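Local coordinates for HTLV-2 integrase catalytic core domain (Human T-cell leukemia virus 2, PDB 6QBW), which probably serves, as the catalytic core of a retroviral integrase, to insert viral DNA into the host genome with the help of bound metal ions, at residues 12-17 with 25-30. Residues are numbered along the deposited sequence; the frame is centred on the assembly and turned at random.
With CA (calcium ion), chain B.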
loop_
_atom_site.group_PDB
_atom_site.type_symbol
_atom_site.label_atom_id
_atom_site.label_comp_id
_atom_site.label_asym_id
_atom_site.label_seq_id
_atom_site.Cartn_x
_atom_site.Cartn_y
_atom_site.Cartn_z
ATOM N N GLY A 12 2.708 -13.571 -17.294
ATOM C CA GLY A 12 3.770 -12.616 -17.008
ATOM C C GLY A 12 4.620 -12.343 -18.229
ATOM O O GLY A 12 4.867 -13.240 -19.035
ATOM N N ASP A 13 5.060 -11.099 -18.365
ATOM C CA ASP A 13 5.925 -10.704 -19.470
ATOM C C ASP A 13 6.866 -9.586 -19.042
ATOM O O ASP A 13 6.564 -8.825 -18.129
ATOM C CB ASP A 13 5.074 -10.245 -20.658
ATOM C CG ASP A 13 5.901 -9.971 -21.911
ATOM O OD1 ASP A 13 6.877 -10.709 -22.193
ATOM O OD2 ASP A 13 5.559 -9.010 -22.628
ATOM N N VAL A 14 8.021 -9.509 -19.688
ATOM C CA VAL A 14 8.864 -8.326 -19.594
ATOM C C VAL A 14 8.898 -7.674 -20.971
ATOM O O VAL A 14 9.281 -8.299 -21.963
ATOM C CB VAL A 14 10.289 -8.647 -19.115
ATOM C CG1 VAL A 14 11.108 -7.367 -18.989
ATOM C CG2 VAL A 14 10.243 -9.391 -17.785
ATOM N N THR A 15 8.471 -6.417 -21.021
ATOM C CA THR A 15 8.434 -5.657 -22.256
ATOM C C THR A 15 9.196 -4.357 -22.059
ATOM O O THR A 15 9.308 -3.856 -20.942
ATOM C CB THR A 15 6.983 -5.372 -22.723
ATOM O OG1 THR A 15 7.012 -4.623 -23.940
ATOM C CG2 THR A 15 6.186 -4.585 -21.685
ATOM N N HIS A 16 9.720 -3.823 -23.155
ATOM C CA HIS A 16 10.477 -2.583 -23.116
ATOM C C HIS A 16 9.549 -1.388 -23.258
ATOM O O HIS A 16 8.535 -1.457 -23.954
ATOM C CB HIS A 16 11.550 -2.576 -24.206
ATOM C CG HIS A 16 12.589 -3.637 -24.021
ATOM N ND1 HIS A 16 13.688 -3.469 -23.203
ATOM C CD2 HIS A 16 12.683 -4.892 -24.524
ATOM C CE1 HIS A 16 14.420 -4.569 -23.221
ATOM N NE2 HIS A 16 13.833 -5.448 -24.015
ATOM N N TYR A 17 9.888 -0.307 -22.565
ATOM C CA TYR A 17 9.175 0.954 -22.690
ATOM C C TYR A 17 10.190 2.082 -22.774
ATOM O O TYR A 17 10.838 2.420 -21.785
ATOM C CB TYR A 17 8.225 1.175 -21.509
ATOM C CG TYR A 17 7.393 2.429 -21.659
ATOM C CD1 TYR A 17 6.356 2.491 -22.588
ATOM C CD2 TYR A 17 7.652 3.556 -20.887
ATOM C CE1 TYR A 17 5.598 3.640 -22.740
ATOM C CE2 TYR A 17 6.900 4.710 -21.031
ATOM C CZ TYR A 17 5.875 4.749 -21.960
ATOM O OH TYR A 17 5.128 5.899 -22.105
ATOM N N CYS A 25 12.538 -1.752 -18.478
ATOM C CA CYS A 25 11.957 -3.080 -18.571
ATOM C C CYS A 25 10.705 -3.086 -17.716
ATOM O O CYS A 25 10.778 -2.975 -16.492
ATOM C CB CYS A 25 12.945 -4.147 -18.101
ATOM S SG CYS A 25 14.319 -4.431 -19.245
ATOM N N LEU A 26 9.555 -3.163 -18.378
ATOM C CA LEU A 26 8.281 -3.291 -17.693
ATOM C C LEU A 26 8.006 -4.757 -17.431
ATOM O O LEU A 26 7.709 -5.509 -18.351
ATOM C CB LEU A 26 7.142 -2.701 -18.531
ATOM C CG LEU A 26 7.142 -1.189 -18.753
ATOM C CD1 LEU A 26 5.797 -0.774 -19.327
ATOM C CD2 LEU A 26 7.435 -0.422 -17.468
ATOM N N HIS A 27 8.133 -5.162 -16.177
ATOM C CA HIS A 27 7.691 -6.481 -15.754
ATOM C C HIS A 27 6.183 -6.376 -15.560
ATOM O O HIS A 27 5.712 -5.480 -14.854
ATOM C CB HIS A 27 8.388 -6.889 -14.452
ATOM C CG HIS A 27 9.847 -7.188 -14.611
ATOM N ND1 HIS A 27 10.774 -6.223 -14.941
ATOM C CD2 HIS A 27 10.539 -8.344 -14.478
ATOM C CE1 HIS A 27 11.975 -6.773 -15.009
ATOM N NE2 HIS A 27 11.859 -8.059 -14.731
ATOM N N VAL A 28 5.427 -7.264 -16.203
ATOM C CA VAL A 28 3.960 -7.197 -16.159
ATOM C C VAL A 28 3.340 -8.527 -15.744
ATOM O O VAL A 28 3.616 -9.558 -16.342
ATOM C CB VAL A 28 3.367 -6.763 -17.515
ATOM C CG1 VAL A 28 1.844 -6.728 -17.451
ATOM C CG2 VAL A 28 3.917 -5.403 -17.902
ATOM N N TRP A 29 2.492 -8.480 -14.720
ATOM C CA TRP A 29 1.811 -9.659 -14.223
ATOM C C TRP A 29 0.316 -9.403 -14.214
ATOM O O TRP A 29 -0.151 -8.508 -13.513
ATOM C CB TRP A 29 2.303 -9.991 -12.815
ATOM C CG TRP A 29 3.750 -10.351 -12.789
ATOM C CD1 TRP A 29 4.797 -9.531 -12.479
ATOM C CD2 TRP A 29 4.318 -11.624 -13.112
ATOM N NE1 TRP A 29 5.985 -10.219 -12.577
ATOM C CE2 TRP A 29 5.717 -11.508 -12.964
ATOM C CE3 TRP A 29 3.779 -12.852 -13.508
ATOM C CZ2 TRP A 29 6.585 -12.574 -13.200
ATOM C CZ3 TRP A 29 4.641 -13.912 -13.745
ATOM C CH2 TRP A 29 6.030 -13.766 -13.591
ATOM N N VAL A 30 -0.424 -10.186 -15.000
ATOM C CA VAL A 30 -1.879 -10.066 -15.068
ATOM C C VAL A 30 -2.536 -11.395 -14.714
ATOM O O VAL A 30 -2.077 -12.460 -15.129
ATOM C CB VAL A 30 -2.372 -9.588 -16.464
ATOM C CG1 VAL A 30 -2.037 -10.594 -17.560
ATOM C CG2 VAL A 30 -3.876 -9.312 -16.453
HETATM CA CA CA B . 9.099 -10.538 -23.572
HETATM O O HOH W 1 7.058 -9.977 -24.947
HETATM O O HOH W 2 9.755 -11.635 -21.488
HETATM O O HOH W 3 10.954 -9.235 -24.032
#
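Val14 and His27 sit side by side on one face of the antiparallel hairpin, at a non-hydrogen-bonded pair. Val14 CG2 lies over one face of the imidazole, toward its rim, 3.5 Å from His27 CD2. With Val14 CG1 anti to the backbone N (chi1 -178°), the branched side chain can serve two neighbours at once: CG2 covers the ring and CG1 meets Cys25 CB at 3.8 Å. Gly12 suits its place because, without a side chain, it lets the Trp29 indole fold across the strand; its CA rests over the six-membered ring, 3.5 Å from Trp29 CE3, and also approaches Val28 O. On the face carrying Thr15, Leu26 and Val28, Thr15 suits two partners: its methyl lies alongside Leu26, with CG2 3.8 Å from Leu26 CB, while OG1 is hydrogen-bonded to Lys113. Leu26 CG also packs against Tyr17 CB; the Tyr17 ring leads away and its OH is hydrogen-bonded to Asn117.

Paired backbone bonds at Asp13–Val28 and Thr15–Leu26 set this register; Val28 N to Asp13 O and Leu26 N to Thr15 O both span 2.7 Å. Asp13 has a carboxylate oxygen for each of two partners, OD1 for the calcium ion at 2.6 Å and OD2 for Asn109. Val14 O, Asp70 and three waters complete the site, consistent with the metal-binding aspartates of an RNase H-like active site.

Strand 9-19 lies inside the sheet, between strand 22-31 and strand 66-68, while strand 37-42 borders strand 22-31 beyond. Helix 104-122 covers Thr15, Tyr17 and Val28; helix 47-61 packs on the other face, against His27 and Trp29.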